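Local coordinates for protein gamma-glutamyl phosphate reductase (PDB 1O20) that probably catalyses the NADPH-dependent reduction of L-glutamyl 5-phosphate to the corresponding semialdehyde, the second step from glutamate in proline biosynthesis, at residues K21-A26 / G151-L156; I62-A67 / D78-N83; A120-P125 / K416-G421; V236-I241 / A270-V275; V243-D248 / H276-K281. All coordinates share one frame; numbering follows the deposited sequence.

Interaction 1. Residues K21-A26 / G151-L156; sequences KKVREA and GNTILL
Helix 15-30 packs on the start of strand 154-157 and the residue before it; the strand is an inner one of the four-stranded parallel sheet that, as in other aldehyde dehydrogenases, probably belongs to the cofactor-binding domain, and the touch is made by Val23 and Ala26 against Thr153, Ile154 and Leu155. One polar bond crosses the seam: Thr153 OG1 donates to Val23 O at 2.8 Å. The hydroxyl comes in from above the carbonyl plane, 53° out of it, a flank approach to an oxygen that sits in mid-helix. Thr153 can make it because its OG1 stands between its own backbone N and carbonyl carbon (chi1 57°), while CG2 turns to the next helical turn and lies 4.1 Å from Ala26 CB. Val23 crosses the threonine at a slant, its CB 3.6 Å from Thr153 OG1. Its two methyls part company: CG1 comes down on the strand backbone, 3.3 Å from Ile154 O, and CG2 reaches the apolar flank of Leu155, 4.4 Å from CB. Just upstream, Gly151 with its positive phi is the C-prime residue of the Schellman motif ending helix 138-149, and Thr153 and Leu155 bond through their backbones to Ile129 on the neighbouring strand. The threonine hydroxyl, buried here, therefore has a partner that needs no side chain from the helix; the one directional bond ties the helix to the loop that leads into the strand, and the rest of the contact is apolar.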
# COMPACT_ATOMS: atom_id res chain seq x y z
N LYS A 21 19.80 16.59 1.95
CA LYS A 21 21.20 16.37 2.31
C LYS A 21 21.27 15.80 3.73
O LYS A 21 21.99 14.85 4.01
CB LYS A 21 22.04 17.66 2.21
CG LYS A 21 22.20 18.22 0.79
CD LYS A 21 22.78 19.63 0.79
CE LYS A 21 23.05 20.14 -0.63
NZ LYS A 21 23.65 21.54 -0.61
N LYS A 22 20.42 16.32 4.60
CA LYS A 22 20.38 15.86 5.98
C LYS A 22 19.95 14.42 6.13
O LYS A 22 20.57 13.69 6.91
CB LYS A 22 19.49 16.78 6.82
CG LYS A 22 20.15 18.11 7.15
CD LYS A 22 19.14 19.06 7.83
CE LYS A 22 19.70 20.44 8.12
NZ LYS A 22 21.10 20.27 8.51
N VAL A 23 18.93 13.98 5.41
CA VAL A 23 18.50 12.58 5.55
C VAL A 23 19.51 11.62 4.95
O VAL A 23 19.66 10.51 5.42
CB VAL A 23 17.08 12.25 5.03
CG1 VAL A 23 15.99 12.97 5.86
CG2 VAL A 23 16.96 12.48 3.55
N ARG A 24 20.20 12.06 3.92
CA ARG A 24 21.25 11.27 3.30
C ARG A 24 22.43 11.13 4.25
O ARG A 24 22.93 10.05 4.43
CB ARG A 24 21.67 11.89 1.96
CG ARG A 24 22.77 11.05 1.19
CD ARG A 24 22.31 9.60 0.90
NE ARG A 24 23.40 8.75 0.38
CZ ARG A 24 24.46 8.30 1.08
NH1 ARG A 24 24.62 8.55 2.39
NH2 ARG A 24 25.36 7.57 0.45
N GLU A 25 22.84 12.20 4.92
CA GLU A 25 23.97 12.12 5.86
C GLU A 25 23.59 11.25 7.03
O GLU A 25 24.39 10.46 7.49
CB GLU A 25 24.40 13.50 6.39
CG GLU A 25 25.24 14.33 5.45
CD GLU A 25 25.26 15.84 5.82
OE1 GLU A 25 24.70 16.23 6.89
OE2 GLU A 25 25.82 16.63 5.00
N ALA A 26 22.38 11.42 7.55
CA ALA A 26 21.94 10.64 8.72
C ALA A 26 21.87 9.16 8.43
O ALA A 26 22.12 8.32 9.29
CB ALA A 26 20.57 11.14 9.21
N GLY A 151 16.27 0.48 8.63
CA GLY A 151 17.52 1.15 8.42
C GLY A 151 17.53 2.25 7.38
O GLY A 151 18.60 2.69 6.92
N ASN A 152 16.35 2.74 7.02
CA ASN A 152 16.23 3.83 6.07
C ASN A 152 15.85 5.19 6.69
O ASN A 152 14.98 5.27 7.53
CB ASN A 152 15.17 3.43 5.03
CG ASN A 152 15.49 2.12 4.34
OD1 ASN A 152 16.55 1.98 3.73
ND2 ASN A 152 14.64 1.15 4.49
N THR A 153 16.49 6.28 6.28
CA THR A 153 16.00 7.58 6.70
C THR A 153 14.76 7.95 5.86
O THR A 153 14.44 7.28 4.86
CB THR A 153 17.07 8.65 6.62
OG1 THR A 153 17.58 8.71 5.28
CG2 THR A 153 18.26 8.29 7.48
N ILE A 154 14.10 9.02 6.27
CA ILE A 154 12.88 9.48 5.62
C ILE A 154 12.72 10.99 5.51
O ILE A 154 12.93 11.77 6.47
CB ILE A 154 11.67 8.81 6.31
CG1 ILE A 154 10.38 9.01 5.53
CG2 ILE A 154 11.49 9.35 7.69
CD1 ILE A 154 9.21 8.25 6.18
N LEU A 155 12.30 11.39 4.33
CA LEU A 155 11.94 12.75 4.03
C LEU A 155 10.44 12.80 3.76
O LEU A 155 9.96 12.23 2.84
CB LEU A 155 12.71 13.21 2.79
CG LEU A 155 12.45 14.66 2.39
CD1 LEU A 155 12.80 15.63 3.53
CD2 LEU A 155 13.25 15.02 1.17
N LEU A 156 9.74 13.50 4.62
CA LEU A 156 8.28 13.55 4.62
C LEU A 156 7.81 14.84 3.97
O LEU A 156 8.25 15.94 4.34
CB LEU A 156 7.78 13.51 6.07
CG LEU A 156 8.12 12.23 6.83
CD1 LEU A 156 8.12 12.48 8.29
CD2 LEU A 156 7.16 11.11 6.45

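Interaction 2. Residues I62-A67 / D78-N83; sequences IDVEKA and DRLALN
No ring enters this contact; its flat side-chain group is the carboxylate of Asp63, and Leu80 touches not the carboxylate but the methylene, with CD1 4.0 Å from Asp63 CB. The two oxygens are spoken for elsewhere: OD1 accepts from Asn164 ND2 and OD2 from Ser165 OG, both on helix 163-177. Asp63 thus offers its methylene to the leucine and its charge to a third helix. Leu80 carries most of the contact. Its CG swings away from its backbone N (chi1 153°), which sends the forked end onto helix 53-69 and spreads the methyls over one turn of it. CD2 lies 3.9 Å from Asp63 O and 4.1 Å from Ala67 CB, where the small alanine lets it sit close to the helix backbone. Val64 closes the side toward the chain that follows: its CG2 meets Ala81 CA at 3.9 Å and Ala81 CB at 4.0 Å, and also passes 4.4 Å from Leu80 CG. No hydrogen bond joins the two segments, but Asn60, one turn before Asp63, bonds Leu80 O and Leu82 N with its side-chain amide and so ties the end of the shorter helix to the longer one. Asn83 then caps helix 84-99. The arrangement is that of a helix-loop-helix unit, helix 53-69 and the short, here weakly bonded, helix 74-80, held by Leu80 and Val64 and by the Asn60 side chain.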
# COMPACT_ATOMS: atom_id res chain seq x y z
N ILE A 62 -6.44 23.02 14.83
CA ILE A 62 -6.29 24.08 13.85
C ILE A 62 -6.53 23.57 12.44
O ILE A 62 -7.31 24.16 11.71
CB ILE A 62 -4.92 24.76 13.96
CG1 ILE A 62 -4.85 25.55 15.29
CG2 ILE A 62 -4.67 25.66 12.75
CD1 ILE A 62 -3.42 25.96 15.64
N ASP A 63 -5.91 22.46 12.05
CA ASP A 63 -6.13 21.87 10.74
C ASP A 63 -7.63 21.58 10.47
O ASP A 63 -8.18 21.88 9.38
CB ASP A 63 -5.35 20.57 10.60
CG ASP A 63 -3.85 20.77 10.53
OD1 ASP A 63 -3.37 21.89 10.23
OD2 ASP A 63 -3.05 19.82 10.79
N VAL A 64 -8.29 20.98 11.46
CA VAL A 64 -9.70 20.61 11.36
C VAL A 64 -10.59 21.85 11.22
O VAL A 64 -11.49 21.87 10.39
CB VAL A 64 -10.16 19.73 12.56
CG1 VAL A 64 -11.68 19.68 12.67
CG2 VAL A 64 -9.58 18.30 12.42
N GLU A 65 -10.34 22.90 12.00
CA GLU A 65 -11.20 24.11 11.96
C GLU A 65 -10.96 24.81 10.63
O GLU A 65 -11.88 25.35 10.07
CB GLU A 65 -10.97 25.07 13.14
N LYS A 66 -9.73 24.74 10.10
CA LYS A 66 -9.42 25.35 8.81
C LYS A 66 -10.14 24.60 7.70
O LYS A 66 -10.68 25.21 6.80
CB LYS A 66 -7.90 25.40 8.53
CG LYS A 66 -7.20 26.68 8.98
CD LYS A 66 -5.69 26.66 8.58
CE LYS A 66 -5.11 28.05 8.24
NZ LYS A 66 -3.90 27.99 7.32
N ALA A 67 -10.19 23.28 7.75
CA ALA A 67 -10.89 22.51 6.72
C ALA A 67 -12.43 22.76 6.73
O ALA A 67 -13.08 22.81 5.67
CB ALA A 67 -10.62 21.04 6.90
N ASP A 78 -12.73 13.91 8.40
CA ASP A 78 -12.48 12.73 9.21
C ASP A 78 -11.14 12.02 8.90
O ASP A 78 -10.54 11.42 9.79
CB ASP A 78 -13.63 11.75 9.02
CG ASP A 78 -13.37 10.43 9.70
OD1 ASP A 78 -13.20 10.44 10.94
OD2 ASP A 78 -13.31 9.35 9.07
N ARG A 79 -10.71 12.04 7.65
CA ARG A 79 -9.39 11.51 7.28
C ARG A 79 -8.28 12.27 7.95
O ARG A 79 -7.23 11.74 8.19
CB ARG A 79 -9.15 11.60 5.78
CG ARG A 79 -10.05 10.69 4.96
CD ARG A 79 -9.73 10.77 3.44
NE ARG A 79 -10.56 9.86 2.64
CZ ARG A 79 -10.46 9.74 1.31
NH1 ARG A 79 -9.58 10.49 0.63
NH2 ARG A 79 -11.25 8.87 0.67
N LEU A 80 -8.51 13.54 8.18
CA LEU A 80 -7.51 14.45 8.69
C LEU A 80 -7.54 14.52 10.23
O LEU A 80 -6.50 14.75 10.89
CB LEU A 80 -7.78 15.81 8.05
CG LEU A 80 -7.35 17.01 8.83
CD1 LEU A 80 -5.80 17.00 8.82
CD2 LEU A 80 -7.89 18.23 8.15
N ALA A 81 -8.69 14.18 10.80
CA ALA A 81 -8.95 14.42 12.21
C ALA A 81 -8.20 13.43 13.12
O ALA A 81 -8.06 12.23 12.78
CB ALA A 81 -10.49 14.37 12.49
N LEU A 82 -7.68 13.95 14.23
CA LEU A 82 -7.07 13.12 15.26
C LEU A 82 -7.81 13.23 16.59
O LEU A 82 -8.51 14.19 16.85
CB LEU A 82 -5.61 13.49 15.49
CG LEU A 82 -4.70 13.26 14.30
CD1 LEU A 82 -3.27 13.89 14.52
CD2 LEU A 82 -4.63 11.81 14.00
N ASN A 83 -7.64 12.21 17.41
CA ASN A 83 -8.12 12.22 18.79
C ASN A 83 -7.25 11.21 19.55
O ASN A 83 -6.36 10.61 18.93
CB ASN A 83 -9.60 11.86 18.78
CG ASN A 83 -9.86 10.58 18.00
OD1 ASN A 83 -9.23 9.58 18.26
ND2 ASN A 83 -10.74 10.64 17.03

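Interaction 3. Residues A120-P125 / K416-G421; sequences ARVRVP and KFVVLG
Arg121 runs beside the ring of Phe417, the two side chains pointing the same way from a non-hydrogen-bonded pair. At the root, Arg121 CB stands 4.2 Å from Lys416 O. The next atom makes the main touch: CG lies over one face of the phenyl ring, 3.8 Å from its centroid and only 19° off the ring normal, a CH-pi contact displaced toward the rim. CD continues past the outer end of the ring, 3.8 Å from Phe417 CZ. There the chain bends (chi3 -90°), and the guanidinium ends beyond the rim of the ring, its plane 18° from the ring's, with NH2 in a salt bridge to Asp109 OD2 on strand 107-112. That third strand completes the small antiparallel sheet in which strand 118-125 is the middle member and strand 413-420 an outer one; in the aldehyde dehydrogenase family such a protruding sheet serves oligomerisation, and a like role is plausible here. The backbones are joined by two hydrogen-bonded pairs: Ala120 with Val418, each N donating to the other's O, and Val122 with Lys416, where Val122 N reaches Lys416 O at 2.8 Å. The sheet face away from Arg121 carries aliphatic contacts, Val122 CG2 meeting Val418 CG2 at 3.8 Å. Lys416, extended beyond CG, crosses Val124 at about a right angle and brings its CE to 3.8 Å from Val124 CG1.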
# COMPACT_ATOMS: atom_id res chain seq x y z
N ALA A 120 27.86 -14.81 -0.29
CA ALA A 120 26.55 -14.62 0.32
C ALA A 120 25.83 -13.40 -0.24
O ALA A 120 26.47 -12.41 -0.58
CB ALA A 120 26.70 -14.43 1.81
N ARG A 121 24.50 -13.44 -0.24
CA ARG A 121 23.71 -12.30 -0.54
C ARG A 121 23.06 -11.93 0.75
O ARG A 121 22.39 -12.77 1.38
CB ARG A 121 22.63 -12.64 -1.55
CG ARG A 121 23.08 -12.59 -2.92
CD ARG A 121 21.92 -12.63 -3.88
NE ARG A 121 21.61 -13.99 -4.22
CZ ARG A 121 20.96 -14.37 -5.30
NH1 ARG A 121 20.53 -13.48 -6.20
NH2 ARG A 121 20.75 -15.67 -5.49
N VAL A 122 23.26 -10.67 1.13
CA VAL A 122 22.87 -10.17 2.44
C VAL A 122 22.04 -8.88 2.25
O VAL A 122 22.43 -7.99 1.51
CB VAL A 122 24.12 -9.83 3.29
CG1 VAL A 122 23.70 -9.41 4.68
CG2 VAL A 122 25.16 -11.02 3.33
N ARG A 123 20.92 -8.79 2.95
CA ARG A 123 20.01 -7.65 2.89
C ARG A 123 20.57 -6.44 3.62
O ARG A 123 21.10 -6.57 4.73
CB ARG A 123 18.67 -7.99 3.58
CG ARG A 123 17.87 -9.09 2.91
CD ARG A 123 16.37 -9.14 3.33
NE ARG A 123 15.79 -10.47 3.12
CZ ARG A 123 15.39 -10.95 1.95
NH1 ARG A 123 15.41 -10.18 0.89
NH2 ARG A 123 14.91 -12.20 1.85
N VAL A 124 20.44 -5.30 2.97
CA VAL A 124 20.85 -3.99 3.48
C VAL A 124 19.73 -2.98 3.16
O VAL A 124 18.90 -3.21 2.30
CB VAL A 124 22.21 -3.53 2.85
CG1 VAL A 124 23.32 -4.58 3.15
CG2 VAL A 124 22.10 -3.35 1.37
N PRO A 125 19.69 -1.89 3.89
CA PRO A 125 18.69 -0.85 3.64
C PRO A 125 18.75 -0.30 2.24
O PRO A 125 19.82 -0.20 1.63
CB PRO A 125 19.04 0.25 4.67
CG PRO A 125 19.86 -0.44 5.70
CD PRO A 125 20.57 -1.55 5.02
N LYS A 416 23.36 -7.12 -1.14
CA LYS A 416 24.69 -7.03 -1.68
C LYS A 416 25.32 -8.38 -1.50
O LYS A 416 24.86 -9.19 -0.70
CB LYS A 416 25.51 -5.93 -0.97
CG LYS A 416 25.88 -6.23 0.49
CD LYS A 416 26.75 -5.11 1.11
CE LYS A 416 26.96 -5.31 2.61
NZ LYS A 416 27.50 -4.12 3.32
N PHE A 417 26.37 -8.62 -2.27
CA PHE A 417 27.16 -9.82 -2.15
C PHE A 417 28.28 -9.56 -1.19
O PHE A 417 28.97 -8.55 -1.31
CB PHE A 417 27.75 -10.23 -3.47
CG PHE A 417 26.74 -10.80 -4.42
CD1 PHE A 417 26.61 -12.17 -4.57
CD2 PHE A 417 25.90 -9.97 -5.16
CE1 PHE A 417 25.67 -12.70 -5.47
CE2 PHE A 417 24.98 -10.49 -6.08
CZ PHE A 417 24.85 -11.84 -6.22
N VAL A 418 28.42 -10.44 -0.23
CA VAL A 418 29.55 -10.48 0.65
C VAL A 418 30.36 -11.74 0.31
O VAL A 418 29.81 -12.84 0.25
CB VAL A 418 29.10 -10.49 2.05
CG1 VAL A 418 30.28 -10.72 3.00
CG2 VAL A 418 28.39 -9.17 2.37
N VAL A 419 31.66 -11.57 0.05
CA VAL A 419 32.51 -12.65 -0.46
C VAL A 419 33.69 -12.80 0.47
O VAL A 419 34.39 -11.82 0.70
CB VAL A 419 32.96 -12.38 -1.88
CG1 VAL A 419 33.95 -13.46 -2.37
CG2 VAL A 419 31.77 -12.29 -2.82
N LEU A 420 33.85 -13.98 1.08
CA LEU A 420 34.94 -14.24 2.01
C LEU A 420 35.93 -15.25 1.40
O LEU A 420 35.58 -16.41 1.11
CB LEU A 420 34.37 -14.77 3.33
CG LEU A 420 33.26 -13.90 3.95
CD1 LEU A 420 32.77 -14.57 5.26
CD2 LEU A 420 33.75 -12.50 4.22
N GLY A 421 37.16 -14.79 1.17
CA GLY A 421 38.21 -15.61 0.59
C GLY A 421 39.43 -15.76 1.47
O GLY A 421 39.45 -15.35 2.65

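Interaction 4. Residues V236-I241 / A270-V275; sequences VGNCHI and AEKLLV
Lys272 NZ is gripped by three oxygens: it donates to Asn238 OD1 at 2.8 Å and to the backbone oxygens of Asp318 and Thr321. The lysine gets there by folding, with bends at chi2, chi3 and chi4, and crosses the asparagine side chain at about a right angle; its ammonium is 23° off the plane of the amide. Asn238 is itself held, since its ND2 bonds Trp319 O and Tyr346 O, so the amide has little freedom to flip. On the way to its tip Lys272 passes the ring of His240: CG sits over one face in a CH-pi contact, 4.2 Å from the centroid, and CB lies 3.6 Å from His240 CD2. A leucine in place of Lys272 would probably leave Asn238 OD1 and the oxygens of Asp318 and Thr321 without this donor and weaken the tie between strand and loop. On the other side of the sheet Ile241 CD1 packs on Ala270 CB at 3.6 Å, and Leu273 CD1 on Ile241 CB at 3.9 Å. The backbone ladder begins with a forked bond, Cys239 O taking Glu271 N at 2.9 Å and, less closely, Lys272 N at 3.2 Å, then settles into parallel pairing with Ile241 N on Lys272 O and Leu274 N on Ile241 O. Two neighbouring parallel strands joined through helix 249-261, which covers the Ile241 and Leu273 face, form the beta-alpha-beta crossover at the heart of the seven-stranded alpha/beta sheet.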
# COMPACT_ATOMS: atom_id res chain seq x y z
N VAL A 236 -4.02 1.67 -8.91
CA VAL A 236 -5.47 1.39 -9.03
C VAL A 236 -5.82 -0.09 -8.91
O VAL A 236 -5.08 -0.96 -9.36
CB VAL A 236 -6.00 1.82 -10.43
CG1 VAL A 236 -7.54 1.58 -10.54
CG2 VAL A 236 -5.70 3.29 -10.71
N GLY A 237 -6.98 -0.36 -8.30
CA GLY A 237 -7.42 -1.73 -8.07
C GLY A 237 -8.79 -1.96 -8.69
O GLY A 237 -9.81 -1.98 -8.00
N ASN A 238 -8.80 -2.08 -10.02
CA ASN A 238 -9.95 -2.57 -10.76
C ASN A 238 -9.97 -4.08 -10.65
O ASN A 238 -9.46 -4.78 -11.52
CB ASN A 238 -9.87 -2.16 -12.23
CG ASN A 238 -11.14 -2.43 -12.98
OD1 ASN A 238 -12.25 -2.36 -12.40
ND2 ASN A 238 -11.01 -2.72 -14.30
N CYS A 239 -10.57 -4.58 -9.58
CA CYS A 239 -10.44 -5.98 -9.21
C CYS A 239 -11.65 -6.79 -9.67
O CYS A 239 -12.81 -6.32 -9.51
CB CYS A 239 -10.28 -6.10 -7.71
SG CYS A 239 -8.81 -5.23 -7.11
N HIS A 240 -11.40 -7.96 -10.25
CA HIS A 240 -12.47 -8.84 -10.77
C HIS A 240 -12.61 -10.06 -9.92
O HIS A 240 -11.63 -10.57 -9.38
CB HIS A 240 -12.20 -9.33 -12.19
CG HIS A 240 -11.97 -8.25 -13.18
ND1 HIS A 240 -10.89 -7.41 -13.12
CD2 HIS A 240 -12.68 -7.88 -14.27
CE1 HIS A 240 -10.98 -6.53 -14.09
NE2 HIS A 240 -12.04 -6.81 -14.82
N ILE A 241 -13.84 -10.53 -9.79
CA ILE A 241 -14.15 -11.86 -9.30
C ILE A 241 -14.87 -12.59 -10.42
O ILE A 241 -15.87 -12.09 -10.95
CB ILE A 241 -15.06 -11.78 -8.04
CG1 ILE A 241 -14.32 -11.07 -6.89
CG2 ILE A 241 -15.51 -13.15 -7.63
CD1 ILE A 241 -15.25 -10.80 -5.72
N ALA A 270 -13.69 -5.43 -4.71
CA ALA A 270 -14.09 -5.94 -6.02
C ALA A 270 -14.94 -4.86 -6.72
O ALA A 270 -15.74 -4.20 -6.09
CB ALA A 270 -14.88 -7.20 -5.84
N GLU A 271 -14.68 -4.64 -7.99
CA GLU A 271 -15.41 -3.66 -8.79
C GLU A 271 -16.22 -4.32 -9.89
O GLU A 271 -17.20 -3.74 -10.42
CB GLU A 271 -14.40 -2.71 -9.43
CG GLU A 271 -13.55 -1.97 -8.43
CD GLU A 271 -14.32 -0.91 -7.64
OE1 GLU A 271 -15.54 -0.75 -7.86
OE2 GLU A 271 -13.69 -0.26 -6.77
N LYS A 272 -15.83 -5.54 -10.23
CA LYS A 272 -16.34 -6.25 -11.40
C LYS A 272 -16.63 -7.70 -11.10
O LYS A 272 -15.83 -8.38 -10.41
CB LYS A 272 -15.32 -6.20 -12.53
CG LYS A 272 -14.89 -4.82 -12.95
CD LYS A 272 -15.93 -3.97 -13.63
CE LYS A 272 -15.83 -2.51 -13.16
NZ LYS A 272 -14.67 -1.71 -13.67
N LEU A 273 -17.75 -8.18 -11.60
CA LEU A 273 -18.14 -9.57 -11.43
C LEU A 273 -18.34 -10.21 -12.78
O LEU A 273 -19.19 -9.78 -13.57
CB LEU A 273 -19.42 -9.67 -10.61
CG LEU A 273 -19.82 -11.07 -10.15
CD1 LEU A 273 -18.86 -11.61 -9.08
CD2 LEU A 273 -21.24 -11.02 -9.60
N LEU A 274 -17.61 -11.28 -13.03
CA LEU A 274 -17.77 -12.07 -14.25
C LEU A 274 -18.45 -13.36 -13.88
O LEU A 274 -18.05 -14.02 -12.89
CB LEU A 274 -16.40 -12.36 -14.89
CG LEU A 274 -15.48 -11.17 -15.11
CD1 LEU A 274 -14.13 -11.59 -15.81
CD2 LEU A 274 -16.13 -10.13 -15.91
N VAL A 275 -19.43 -13.79 -14.69
CA VAL A 275 -20.27 -14.93 -14.32
C VAL A 275 -20.42 -15.88 -15.49
O VAL A 275 -20.81 -15.44 -16.57
CB VAL A 275 -21.71 -14.49 -13.91
CG1 VAL A 275 -22.57 -15.68 -13.58
CG2 VAL A 275 -21.65 -13.57 -12.71

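Interaction 5. Residues V243-D248 / H276-K281; sequences VDESAD and HEKIAK
This contact is a turn packed on a helix start: the type I beta turn Asp244 to Ala247, which leaves strand 239-243, meets the capped N-terminus of helix 277-293 at the C-terminal ends of strands 239-243 and 270-276. His276 is the N-cap residue and the hub. Its N donates to Val243 O at 3.0 Å, a last rung of the strand pairing before the chain turns into the helix. With CG swung opposite its backbone N (chi1 -164°), the imidazole folds back so that ND1 accepts from Lys278 N at 3.1 Å, the donor only 6° out of the ring plane. One ring face is filled by Glu245 CB, 3.6 Å from the centroid and almost on the ring normal, a CH-pi contact which, with the capping bond, limits rotation of the imidazole. An alanine in place of His276 would probably leave Lys278 N without its cap and open a gap where the ring lies against Glu245 CB. Asp244 OD1 approaches the same ring at CD2, while its OD2 is bonded to Thr356 and Asn361 beyond the contact. Beside the histidine, Ile279 lines the inner, apolar side of the turn, its CD1 3.8 Å from Val243 CG1 and its CG2 3.3 Å from Glu245 O. At the outer edge the extended Glu245 and Lys278 run past each other without a direct salt bridge, and a water joins them, donating to Glu245 OE1 at 2.6 Å and accepting from Lys278 NZ at 2.7 Å.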
# COMPACT_ATOMS: atom_id res chain seq x y z
N VAL A 243 -17.00 -15.98 -11.21
CA VAL A 243 -17.76 -17.08 -10.69
C VAL A 243 -17.89 -18.14 -11.79
O VAL A 243 -18.61 -17.97 -12.75
CB VAL A 243 -19.16 -16.64 -10.20
CG1 VAL A 243 -19.83 -17.79 -9.46
CG2 VAL A 243 -19.07 -15.37 -9.24
N ASP A 244 -17.16 -19.22 -11.63
CA ASP A 244 -17.12 -20.30 -12.61
C ASP A 244 -18.34 -21.20 -12.43
O ASP A 244 -19.02 -21.16 -11.41
CB ASP A 244 -15.84 -21.09 -12.37
CG ASP A 244 -15.37 -21.96 -13.56
OD1 ASP A 244 -15.81 -21.83 -14.74
OD2 ASP A 244 -14.45 -22.81 -13.36
N GLU A 245 -18.58 -22.02 -13.44
CA GLU A 245 -19.68 -22.95 -13.50
C GLU A 245 -19.86 -23.83 -12.30
O GLU A 245 -20.97 -23.97 -11.82
CB GLU A 245 -19.51 -23.86 -14.72
CG GLU A 245 -20.74 -24.72 -14.99
CD GLU A 245 -20.50 -25.77 -16.07
OE1 GLU A 245 -19.37 -25.85 -16.61
OE2 GLU A 245 -21.48 -26.48 -16.35
N SER A 246 -18.78 -24.40 -11.80
CA SER A 246 -18.84 -25.33 -10.65
C SER A 246 -18.67 -24.70 -9.29
O SER A 246 -18.61 -25.41 -8.30
CB SER A 246 -17.78 -26.43 -10.80
OG SER A 246 -16.44 -25.89 -10.73
N ALA A 247 -18.61 -23.37 -9.20
CA ALA A 247 -18.56 -22.72 -7.88
C ALA A 247 -19.72 -23.13 -7.00
O ALA A 247 -20.84 -23.32 -7.46
CB ALA A 247 -18.59 -21.23 -8.03
N ASP A 248 -19.43 -23.27 -5.72
CA ASP A 248 -20.41 -23.38 -4.67
C ASP A 248 -21.09 -22.02 -4.55
O ASP A 248 -20.53 -21.09 -3.95
CB ASP A 248 -19.71 -23.76 -3.36
CG ASP A 248 -20.71 -24.02 -2.22
OD1 ASP A 248 -21.79 -23.46 -2.21
OD2 ASP A 248 -20.48 -24.79 -1.29
N HIS A 276 -20.12 -17.17 -15.26
CA HIS A 276 -20.20 -18.23 -16.28
C HIS A 276 -21.63 -18.34 -16.78
O HIS A 276 -22.58 -18.41 -15.98
CB HIS A 276 -19.76 -19.58 -15.69
CG HIS A 276 -19.43 -20.64 -16.70
ND1 HIS A 276 -20.38 -21.28 -17.46
CD2 HIS A 276 -18.24 -21.21 -17.03
CE1 HIS A 276 -19.79 -22.19 -18.22
NE2 HIS A 276 -18.49 -22.17 -17.97
N GLU A 277 -21.79 -18.37 -18.09
CA GLU A 277 -23.10 -18.43 -18.73
C GLU A 277 -23.98 -19.58 -18.27
O GLU A 277 -25.19 -19.41 -18.16
CB GLU A 277 -22.97 -18.43 -20.26
CG GLU A 277 -22.34 -19.65 -20.88
CD GLU A 277 -22.37 -19.60 -22.41
OE1 GLU A 277 -22.70 -18.53 -22.97
OE2 GLU A 277 -22.05 -20.63 -23.05
N LYS A 278 -23.38 -20.72 -17.91
CA LYS A 278 -24.17 -21.91 -17.51
C LYS A 278 -24.84 -21.79 -16.14
O LYS A 278 -25.78 -22.50 -15.86
CB LYS A 278 -23.38 -23.21 -17.65
CG LYS A 278 -23.08 -23.56 -19.10
CD LYS A 278 -22.34 -24.91 -19.21
CE LYS A 278 -21.72 -25.13 -20.58
NZ LYS A 278 -21.11 -26.48 -20.65
N ILE A 279 -24.40 -20.85 -15.31
CA ILE A 279 -25.06 -20.59 -14.04
C ILE A 279 -25.68 -19.21 -13.98
O ILE A 279 -26.28 -18.87 -13.00
CB ILE A 279 -24.06 -20.73 -12.88
CG1 ILE A 279 -22.86 -19.79 -13.11
CG2 ILE A 279 -23.63 -22.19 -12.75
CD1 ILE A 279 -22.18 -19.39 -11.91
N ALA A 280 -25.54 -18.42 -15.02
CA ALA A 280 -26.02 -17.04 -15.02
C ALA A 280 -27.51 -16.89 -14.74
O ALA A 280 -27.90 -15.99 -14.01
CB ALA A 280 -25.69 -16.37 -16.32
N LYS A 281 -28.34 -17.74 -15.37
CA LYS A 281 -29.81 -17.67 -15.18
C LYS A 281 -30.21 -17.92 -13.75
O LYS A 281 -31.13 -17.28 -13.28
CB LYS A 281 -30.55 -18.65 -16.08
CG LYS A 281 -30.46 -18.32 -17.55
CD LYS A 281 -31.52 -19.04 -18.36
CE LYS A 281 -31.17 -19.00 -19.87
O HOH W 1 -18.90 -26.34 -19.08

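In the fold
The five contacts spread over the separate lobes of the chain. Interaction 2 comes early, its segments falling between those of interaction 1; their nearest atoms are about 13 Å apart. Interaction 3 pairs residues near 120 with residues near 420, so both interactions 4 and 5 fall between its two segments in sequence, although they lie about 42 and 51 Å away between centres; it touches interaction 1 where Pro125 packs on Gly151 and Asn152. Interactions 4 and 5, centres about 16 Å apart, share one crossover: strands 239-243 and 270-276 pair in the first, and the chain leaving them meets in the second. Interactions 1 and 5, about 53 Å between centres, mark opposite lobes, consistent with distinct cofactor-binding and catalytic domains.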